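Local coordinates for protein ubiquitin-like-conjugating enzyme ATG10 (Saccharomyces cerevisiae, PDB 4EBR) that acts as an E2-like enzyme of autophagy that conjugates ATG12 to ATG5, passing ATG12 on from a thioester at its active-site cysteine, at residues Q29-N34 / D38-R43; L67-S72 / I158-W163. All blocks are in the same frame, centred on the assembly; numbering follows the deposited sequence.

Contact 1 of 2, residues Q29-N34 / D38-R43; sequences QDVHLN and DGLLLR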
ATOM      1  N   GLN A  29     -20.225 -13.010 -11.744  1.00 77.76           N
ATOM      2  CA  GLN A  29     -21.094 -12.374 -12.724  1.00 82.75           C
ATOM      3  C   GLN A  29     -20.343 -12.055 -14.008  1.00 84.10           C
ATOM      4  O   GLN A  29     -20.758 -12.483 -15.081  1.00 91.61           O
ATOM      5  CB  GLN A  29     -21.710 -11.093 -12.162  1.00 86.00           C
ATOM      6  CG  GLN A  29     -23.104 -11.264 -11.585  1.00 93.44           C
ATOM      7  CD  GLN A  29     -23.741  -9.922 -11.237  1.00 97.83           C
ATOM      8  OE1 GLN A  29     -23.123  -8.865 -11.408  1.00 95.94           O
ATOM      9  NE2 GLN A  29     -24.983  -9.958 -10.750  1.00101.83           N
ATOM     10  N   ASP A  30     -19.246 -11.303 -13.909  1.00 78.62           N
ATOM     11  CA  ASP A  30     -18.478 -10.945 -15.106  1.00 78.79           C
ATOM     12  C   ASP A  30     -16.975 -10.709 -14.898  1.00 71.10           C
ATOM     13  O   ASP A  30     -16.524 -10.375 -13.804  1.00 69.53           O
ATOM     14  CB  ASP A  30     -19.124  -9.771 -15.858  1.00 85.54           C
ATOM     15  CG  ASP A  30     -19.166  -8.500 -15.041  1.00 89.68           C
ATOM     16  OD1 ASP A  30     -18.079  -7.962 -14.723  1.00 91.43           O
ATOM     17  OD2 ASP A  30     -20.283  -8.022 -14.732  1.00 92.38           O
ATOM     18  N   VAL A  31     -16.221 -10.887 -15.978  1.00 68.13           N
ATOM     19  CA  VAL A  31     -14.763 -10.851 -15.977  1.00 64.64           C
ATOM     20  C   VAL A  31     -14.311  -9.867 -17.047  1.00 69.81           C
ATOM     21  O   VAL A  31     -14.765  -9.945 -18.186  1.00 79.78           O
ATOM     22  CB  VAL A  31     -14.190 -12.232 -16.379  1.00 65.03           C
ATOM     23  CG1 VAL A  31     -12.688 -12.245 -16.249  1.00 61.19           C
ATOM     24  CG2 VAL A  31     -14.810 -13.350 -15.544  1.00 64.55           C
ATOM     25  N   HIS A  32     -13.419  -8.947 -16.712  1.00 64.08           N
ATOM     26  CA  HIS A  32     -12.948  -8.000 -17.717  1.00 64.93           C
ATOM     27  C   HIS A  32     -11.467  -7.821 -17.619  1.00 61.00           C
ATOM     28  O   HIS A  32     -10.960  -7.482 -16.552  1.00 59.78           O
ATOM     29  CB  HIS A  32     -13.564  -6.632 -17.503  1.00 69.58           C
ATOM     30  CG  HIS A  32     -15.023  -6.574 -17.784  1.00 77.70           C
ATOM     31  ND1 HIS A  32     -15.527  -6.102 -18.975  1.00 86.87           N
ATOM     32  CD2 HIS A  32     -16.089  -6.912 -17.026  1.00 80.76           C
ATOM     33  CE1 HIS A  32     -16.847  -6.154 -18.942  1.00 92.34           C
ATOM     34  NE2 HIS A  32     -17.215  -6.642 -17.770  1.00 88.26           N
ATOM     35  N   LEU A  33     -10.764  -7.962 -18.738  1.00 63.11           N
ATOM     36  CA  LEU A  33      -9.331  -7.695 -18.761  1.00 58.15           C
ATOM     37  C   LEU A  33      -9.091  -6.267 -19.244  1.00 63.94           C
ATOM     38  O   LEU A  33      -9.578  -5.871 -20.303  1.00 64.40           O
ATOM     39  CB  LEU A  33      -8.613  -8.690 -19.672  1.00 65.75           C
ATOM     40  CG  LEU A  33      -7.298  -9.268 -19.143  1.00 62.71           C
ATOM     41  CD1 LEU A  33      -7.430  -9.646 -17.675  1.00 53.38           C
ATOM     42  CD2 LEU A  33      -6.867 -10.468 -19.973  1.00 62.39           C
ATOM     43  N   ASN A  34      -8.345  -5.497 -18.457  1.00 55.27           N
ATOM     44  CA  ASN A  34      -8.119  -4.089 -18.754  1.00 56.72           C
ATOM     45  C   ASN A  34      -7.444  -3.951 -20.107  1.00 67.26           C
ATOM     46  O   ASN A  34      -6.925  -4.930 -20.637  1.00 71.00           O
ATOM     47  CB  ASN A  34      -7.352  -3.367 -17.640  1.00 52.23           C
ATOM     48  CG  ASN A  34      -5.918  -3.816 -17.518  1.00 57.29           C
ATOM     49  OD1 ASN A  34      -5.404  -4.556 -18.351  1.00 61.31           O
ATOM     50  ND2 ASN A  34      -5.250  -3.357 -16.465  1.00 58.14           N
ATOM     51  N   ASP A  38      -3.160  -5.912 -18.341  1.00 71.08           N
ATOM     52  CA  ASP A  38      -2.474  -5.747 -17.059  1.00 67.53           C
ATOM     53  C   ASP A  38      -3.228  -6.285 -15.841  1.00 61.36           C
ATOM     54  O   ASP A  38      -2.637  -6.872 -14.934  1.00 60.26           O
ATOM     55  CB  ASP A  38      -2.119  -4.273 -16.837  1.00 73.03           C
ATOM     56  CG  ASP A  38      -0.639  -3.997 -17.012  1.00 79.75           C
ATOM     57  OD1 ASP A  38       0.120  -4.957 -17.261  1.00 81.96           O
ATOM     58  OD2 ASP A  38      -0.235  -2.821 -16.901  1.00 83.35           O
ATOM     59  N   GLY A  39      -4.538  -6.056 -15.833  1.00 56.26           N
ATOM     60  CA  GLY A  39      -5.359  -6.180 -14.656  1.00 51.05           C
ATOM     61  C   GLY A  39      -6.719  -6.743 -15.003  1.00 51.86           C
ATOM     62  O   GLY A  39      -7.159  -6.681 -16.156  1.00 52.14           O
ATOM     63  N   LEU A  40      -7.389  -7.294 -13.994  1.00 49.82           N
ATOM     64  CA  LEU A  40      -8.575  -8.108 -14.226  1.00 51.05           C
ATOM     65  C   LEU A  40      -9.665  -7.736 -13.247  1.00 49.66           C
ATOM     66  O   LEU A  40      -9.451  -7.730 -12.040  1.00 50.20           O
ATOM     67  CB  LEU A  40      -8.217  -9.590 -14.074  1.00 53.00           C
ATOM     68  CG  LEU A  40      -9.272 -10.623 -14.432  1.00 53.37           C
ATOM     69  CD1 LEU A  40      -9.726 -10.393 -15.849  1.00 55.05           C
ATOM     70  CD2 LEU A  40      -8.698 -12.004 -14.281  1.00 51.68           C
ATOM     71  N   LEU A  41     -10.833  -7.400 -13.768  1.00 50.01           N
ATOM     72  CA  LEU A  41     -11.937  -7.033 -12.904  1.00 48.53           C
ATOM     73  C   LEU A  41     -12.913  -8.200 -12.764  1.00 51.90           C
ATOM     74  O   LEU A  41     -13.399  -8.756 -13.756  1.00 56.17           O
ATOM     75  CB  LEU A  41     -12.667  -5.809 -13.432  1.00 45.83           C
ATOM     76  CG  LEU A  41     -13.889  -5.517 -12.564  1.00 47.14           C
ATOM     77  CD1 LEU A  41     -13.470  -5.160 -11.147  1.00 45.42           C
ATOM     78  CD2 LEU A  41     -14.748  -4.415 -13.173  1.00 50.52           C
ATOM     79  N   LEU A  42     -13.185  -8.573 -11.524  1.00 47.45           N
ATOM     80  CA  LEU A  42     -14.150  -9.613 -11.250  1.00 48.48           C
ATOM     81  C   LEU A  42     -15.340  -9.005 -10.541  1.00 49.93           C
ATOM     82  O   LEU A  42     -15.206  -8.400  -9.471  1.00 51.60           O
ATOM     83  CB  LEU A  42     -13.522 -10.717 -10.392  1.00 46.99           C
ATOM     84  CG  LEU A  42     -12.453 -11.518 -11.138  1.00 51.16           C
ATOM     85  CD1 LEU A  42     -11.953 -12.708 -10.339  1.00 51.39           C
ATOM     86  CD2 LEU A  42     -13.002 -11.984 -12.467  1.00 55.58           C
ATOM     87  N   ARG A  43     -16.511  -9.142 -11.140  1.00 51.89           N
ATOM     88  CA  ARG A  43     -17.727  -8.778 -10.435  1.00 53.90           C
ATOM     89  C   ARG A  43     -18.361 -10.062  -9.969  1.00 60.56           C
ATOM     90  O   ARG A  43     -18.467 -11.019 -10.733  1.00 65.76           O
ATOM     91  CB  ARG A  43     -18.678  -7.978 -11.323  1.00 52.04           C
ATOM     92  CG  ARG A  43     -18.127  -6.628 -11.727  1.00 50.74           C
ATOM     93  CD  ARG A  43     -19.217  -5.693 -12.201  1.00 54.65           C
ATOM     94  NE  ARG A  43     -18.701  -4.352 -12.472  1.00 56.16           N
ATOM     95  CZ  ARG A  43     -18.184  -3.963 -13.640  1.00 61.71           C
ATOM     96  NH1 ARG A  43     -18.102  -4.813 -14.671  1.00 63.98           N
ATOM     97  NH2 ARG A  43     -17.746  -2.714 -13.778  1.00 62.27           N
TER
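Arg43 and Asp30 face each other near the open end of an antiparallel beta hairpin, strands 30-33 and 40-43. The arginine can be followed outward. Its CB packs on the Asp30 carboxylate, and Arg43 CG lies 3.3 Å from Asp30 OD1. CD sits near both carboxylate oxygens. The chain, extended from CG to NE (chi2 -161°, chi3 175°), then carries Arg43 NH1 to Asp30 OD1 for a salt bridge of 3.1 Å, met on the syn side but 31° out of the carboxylate plane. Arg43 NH1 also lies 3.7 Å from His32 NE2, with ring and guanidinium nearly perpendicular, while Leu41 CD2 covers one guanidinium face. NE is held separately, by a salt bridge to Glu66.

Backbone bonds join Asp30 with Arg43 and His32 with Leu41. Gln29 and Asp30 both oppose Arg43, a classic beta bulge in which Gln29 N adds a weak bond to Arg43 O. At the turn, Asn34 N reaches Gly39 O at 2.8 Å, and Gly39 N returns to Asn34 OD1 at 3.1 Å, from above the amide plane. On the face carrying Val31, Leu33, Leu40 and Leu42, Val31 CG1 touches Leu42 CD2 at 3.8 Å; helix 6-18 covers Val31, Leu33 and Leu40. The hairpin is thus two-sided: apolar toward the helix, and mixed on the other face, where Arg43, shared between two acids, probably remains protonated beside His32 and Leu41.

Contact 2 of 2, residues L67-S72 / I158-W163; sequences LYLTYS and IFIFSW
Helix 152-164 packs against the antiparallel sheet of this E2-like fold, and here its 158-163 turns meet strand 67-72 through side chains near the centre of the chain. The two run nearly antiparallel, at 159°, with axes 11.5 Å apart, a gap bridged by Leu67 and Leu69 from the strand and Ile160 and Trp163 from the helix. Leu69 and Ile160 meet tip to tip: Ile160 CD1 comes 3.9 Å from Leu69 CD2 and almost as near to Leu69 CD1, so the Ile160 methyl sits against both branches of the leucine. The other branch of Ile160, CG2, meets Leu67 CD1 at 3.9 Å, the two side chains passing in opposite directions. Leu67 CD2 in turn lies near the plane of the Trp163 indole, at its edge, 4.0 Å from both CZ2 and CH2.

With CG of Trp163 between the backbone N and the carbonyl carbon (chi1 59°), the indole folds back along its own helix. Trp163 NE1 donates to Phe159 O at 2.8 Å, with the acceptor close to the ring plane, which fixes the rotation of the indole. This occurs beside a wider pi-type turn at 158-161. Beyond the contact, Leu80 touches Leu67, and Phe132 meets the indole. Here the helix is joined to this strand by dispersion between methyl groups and an aromatic edge, while the polar NE1 is satisfied within the helix.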
ATOM      1  N   LEU A  67     -13.654  -7.322  -7.395  1.00 40.78           N
ATOM      2  CA  LEU A  67     -12.232  -7.568  -7.184  1.00 40.01           C
ATOM      3  C   LEU A  67     -11.440  -7.071  -8.366  1.00 40.69           C
ATOM      4  O   LEU A  67     -11.707  -7.477  -9.501  1.00 42.88           O
ATOM      5  CB  LEU A  67     -11.953  -9.056  -7.043  1.00 39.47           C
ATOM      6  CG  LEU A  67     -12.741  -9.855  -6.016  1.00 42.02           C
ATOM      7  CD1 LEU A  67     -12.163 -11.261  -5.992  1.00 46.40           C
ATOM      8  CD2 LEU A  67     -12.665  -9.214  -4.650  1.00 39.63           C
ATOM      9  N   TYR A  68     -10.464  -6.201  -8.116  1.00 36.01           N
ATOM     10  CA  TYR A  68      -9.566  -5.802  -9.185  1.00 37.94           C
ATOM     11  C   TYR A  68      -8.180  -6.396  -8.925  1.00 40.64           C
ATOM     12  O   TYR A  68      -7.531  -6.066  -7.930  1.00 39.06           O
ATOM     13  CB  TYR A  68      -9.516  -4.283  -9.293  1.00 40.76           C
ATOM     14  CG  TYR A  68      -8.923  -3.750 -10.582  1.00 44.54           C
ATOM     15  CD1 TYR A  68      -8.950  -4.491 -11.755  1.00 48.35           C
ATOM     16  CD2 TYR A  68      -8.337  -2.503 -10.624  1.00 45.53           C
ATOM     17  CE1 TYR A  68      -8.403  -3.993 -12.934  1.00 49.99           C
ATOM     18  CE2 TYR A  68      -7.795  -1.998 -11.795  1.00 48.72           C
ATOM     19  CZ  TYR A  68      -7.828  -2.745 -12.940  1.00 51.38           C
ATOM     20  OH  TYR A  68      -7.286  -2.222 -14.090  1.00 56.05           O
ATOM     21  N   LEU A  69      -7.745  -7.294  -9.805  1.00 44.18           N
ATOM     22  CA  LEU A  69      -6.432  -7.931  -9.686  1.00 44.41           C
ATOM     23  C   LEU A  69      -5.452  -7.112 -10.487  1.00 46.88           C
ATOM     24  O   LEU A  69      -5.584  -6.991 -11.701  1.00 52.17           O
ATOM     25  CB  LEU A  69      -6.457  -9.345 -10.259  1.00 43.60           C
ATOM     26  CG  LEU A  69      -7.197 -10.431  -9.483  1.00 42.69           C
ATOM     27  CD1 LEU A  69      -8.698 -10.235  -9.525  1.00 41.78           C
ATOM     28  CD2 LEU A  69      -6.825 -11.788 -10.044  1.00 42.31           C
ATOM     29  N   THR A  70      -4.477  -6.526  -9.819  1.00 44.45           N
ATOM     30  CA  THR A  70      -3.529  -5.675 -10.508  1.00 46.70           C
ATOM     31  C   THR A  70      -2.121  -6.019 -10.085  1.00 44.10           C
ATOM     32  O   THR A  70      -1.892  -6.846  -9.201  1.00 43.33           O
ATOM     33  CB  THR A  70      -3.747  -4.205 -10.155  1.00 54.70           C
ATOM     34  OG1 THR A  70      -3.444  -4.013  -8.773  1.00 57.47           O
ATOM     35  CG2 THR A  70      -5.185  -3.820 -10.366  1.00 59.64           C
ATOM     36  N   TYR A  71      -1.170  -5.336 -10.700  1.00 42.59           N
ATOM     37  CA  TYR A  71       0.217  -5.570 -10.407  1.00 39.88           C
ATOM     38  C   TYR A  71       0.803  -4.317  -9.779  1.00 40.54           C
ATOM     39  O   TYR A  71       0.579  -3.213 -10.259  1.00 47.08           O
ATOM     40  CB  TYR A  71       0.950  -5.947 -11.694  1.00 37.96           C
ATOM     41  CG  TYR A  71       2.429  -6.189 -11.510  1.00 37.18           C
ATOM     42  CD1 TYR A  71       2.895  -7.398 -11.008  1.00 36.42           C
ATOM     43  CD2 TYR A  71       3.362  -5.209 -11.840  1.00 39.73           C
ATOM     44  CE1 TYR A  71       4.259  -7.632 -10.827  1.00 39.89           C
ATOM     45  CE2 TYR A  71       4.733  -5.431 -11.678  1.00 43.44           C
ATOM     46  CZ  TYR A  71       5.179  -6.644 -11.166  1.00 43.21           C
ATOM     47  OH  TYR A  71       6.532  -6.871 -10.991  1.00 41.76           O
ATOM     48  N   SER A  72       1.541  -4.462  -8.694  1.00 37.13           N
ATOM     49  CA  SER A  72       2.255  -3.301  -8.159  1.00 39.33           C
ATOM     50  C   SER A  72       3.666  -3.203  -8.726  1.00 43.60           C
ATOM     51  O   SER A  72       4.499  -4.093  -8.512  1.00 44.98           O
ATOM     52  CB  SER A  72       2.348  -3.391  -6.649  1.00 38.97           C
ATOM     53  OG  SER A  72       3.210  -2.386  -6.173  1.00 44.28           O
ATOM     54  N   ILE A 158      -4.857 -18.536  -2.711  1.00 46.61           N
ATOM     55  CA  ILE A 158      -4.640 -18.028  -1.371  1.00 47.73           C
ATOM     56  C   ILE A 158      -5.372 -16.710  -1.154  1.00 47.23           C
ATOM     57  O   ILE A 158      -5.981 -16.494  -0.105  1.00 48.34           O
ATOM     58  CB  ILE A 158      -3.133 -17.810  -1.121  1.00 49.90           C
ATOM     59  CG1 ILE A 158      -2.412 -19.147  -0.985  1.00 50.55           C
ATOM     60  CG2 ILE A 158      -2.883 -16.929   0.096  1.00 50.88           C
ATOM     61  CD1 ILE A 158      -0.990 -19.080  -1.518  1.00 52.89           C
ATOM     62  N   PHE A 159      -5.294 -15.832  -2.147  1.00 44.42           N
ATOM     63  CA  PHE A 159      -5.885 -14.509  -2.049  1.00 46.34           C
ATOM     64  C   PHE A 159      -7.352 -14.372  -2.410  1.00 47.90           C
ATOM     65  O   PHE A 159      -8.013 -13.424  -1.985  1.00 51.40           O
ATOM     66  CB  PHE A 159      -5.062 -13.516  -2.859  1.00 49.77           C
ATOM     67  CG  PHE A 159      -3.841 -13.056  -2.141  1.00 56.08           C
ATOM     68  CD1 PHE A 159      -3.746 -11.763  -1.680  1.00 58.04           C
ATOM     69  CD2 PHE A 159      -2.804 -13.937  -1.883  1.00 59.71           C
ATOM     70  CE1 PHE A 159      -2.632 -11.345  -1.007  1.00 62.00           C
ATOM     71  CE2 PHE A 159      -1.688 -13.526  -1.204  1.00 62.95           C
ATOM     72  CZ  PHE A 159      -1.600 -12.227  -0.765  1.00 64.49           C
ATOM     73  N   ILE A 160      -7.880 -15.305  -3.183  1.00 45.89           N
ATOM     74  CA  ILE A 160      -9.260 -15.159  -3.619  1.00 44.74           C
ATOM     75  C   ILE A 160     -10.156 -16.312  -3.171  1.00 50.58           C
ATOM     76  O   ILE A 160     -11.122 -16.108  -2.419  1.00 53.72           O
ATOM     77  CB  ILE A 160      -9.346 -14.949  -5.137  1.00 38.79           C
ATOM     78  CG1 ILE A 160      -8.637 -13.649  -5.507  1.00 36.08           C
ATOM     79  CG2 ILE A 160     -10.788 -14.875  -5.580  1.00 36.57           C
ATOM     80  CD1 ILE A 160      -8.584 -13.400  -7.005  1.00 37.37           C
ATOM     81  N   PHE A 161      -9.843 -17.521  -3.634  1.00 47.86           N
ATOM     82  CA  PHE A 161     -10.704 -18.661  -3.375  1.00 47.37           C
ATOM     83  C   PHE A 161     -10.793 -19.030  -1.900  1.00 51.00           C
ATOM     84  O   PHE A 161     -11.727 -19.675  -1.475  1.00 57.55           O
ATOM     85  CB  PHE A 161     -10.260 -19.861  -4.195  1.00 48.05           C
ATOM     86  CG  PHE A 161     -10.334 -19.645  -5.682  1.00 49.19           C
ATOM     87  CD1 PHE A 161     -11.280 -18.807  -6.230  1.00 47.41           C
ATOM     88  CD2 PHE A 161      -9.454 -20.300  -6.539  1.00 52.23           C
ATOM     89  CE1 PHE A 161     -11.352 -18.631  -7.602  1.00 48.43           C
ATOM     90  CE2 PHE A 161      -9.524 -20.127  -7.909  1.00 51.38           C
ATOM     91  CZ  PHE A 161     -10.466 -19.292  -8.441  1.00 49.13           C
ATOM     92  N   SER A 162      -9.821 -18.614  -1.113  1.00 54.48           N
ATOM     93  CA  SER A 162      -9.804 -18.961   0.299  1.00 58.51           C
ATOM     94  C   SER A 162     -10.979 -18.345   1.045  1.00 61.95           C
ATOM     95  O   SER A 162     -11.601 -19.017   1.861  1.00 71.66           O
ATOM     96  CB  SER A 162      -8.503 -18.497   0.930  1.00 59.10           C
ATOM     97  OG  SER A 162      -8.299 -17.114   0.664  1.00 56.25           O
ATOM     98  N   TRP A 163     -11.266 -17.068   0.816  1.00 60.76           N
ATOM     99  CA  TRP A 163     -12.421 -16.447   1.480  1.00 67.29           C
ATOM    100  C   TRP A 163     -13.748 -16.436   0.705  1.00 68.46           C
ATOM    101  O   TRP A 163     -14.806 -16.212   1.283  1.00 71.47           O
ATOM    102  CB  TRP A 163     -12.081 -15.046   1.983  1.00 70.08           C
ATOM    103  CG  TRP A 163     -11.647 -14.111   0.911  1.00 73.50           C
ATOM    104  CD1 TRP A 163     -10.448 -14.112   0.253  1.00 73.67           C
ATOM    105  CD2 TRP A 163     -12.391 -13.010   0.382  1.00 76.80           C
ATOM    106  NE1 TRP A 163     -10.404 -13.083  -0.657  1.00 72.08           N
ATOM    107  CE2 TRP A 163     -11.583 -12.388  -0.593  1.00 75.07           C
ATOM    108  CE3 TRP A 163     -13.661 -12.483   0.644  1.00 79.21           C
ATOM    109  CZ2 TRP A 163     -12.012 -11.274  -1.319  1.00 76.01           C
ATOM    110  CZ3 TRP A 163     -14.083 -11.375  -0.075  1.00 78.79           C
ATOM    111  CH2 TRP A 163     -13.262 -10.785  -1.045  1.00 77.66           C
TER

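How the contacts relate
Contact 1 comes first in the chain, and contact 2 takes up the next strand of the same sheet; their centres lie 11 Å apart. Strand 40-44 pairs with strand 63-72, joining the two: Leu67 O lies 2.7 Å from Leu42 N, and Leu69 N 2.8 Å from Leu40 O, both probable hydrogen bonds. A weak bond from Asn34 ND2 to Tyr68 OH adds a side-chain tie. Thus the hairpin 29-34/38-43 extends the sheet that carries helix 152-164. Contact 1 is away from the annotated sites, whereas in contact 2 the Trp163 side chain is about 10 Å from that of Cys135, the thioester-forming cysteine, and about 12 Å from a bound mercury ion.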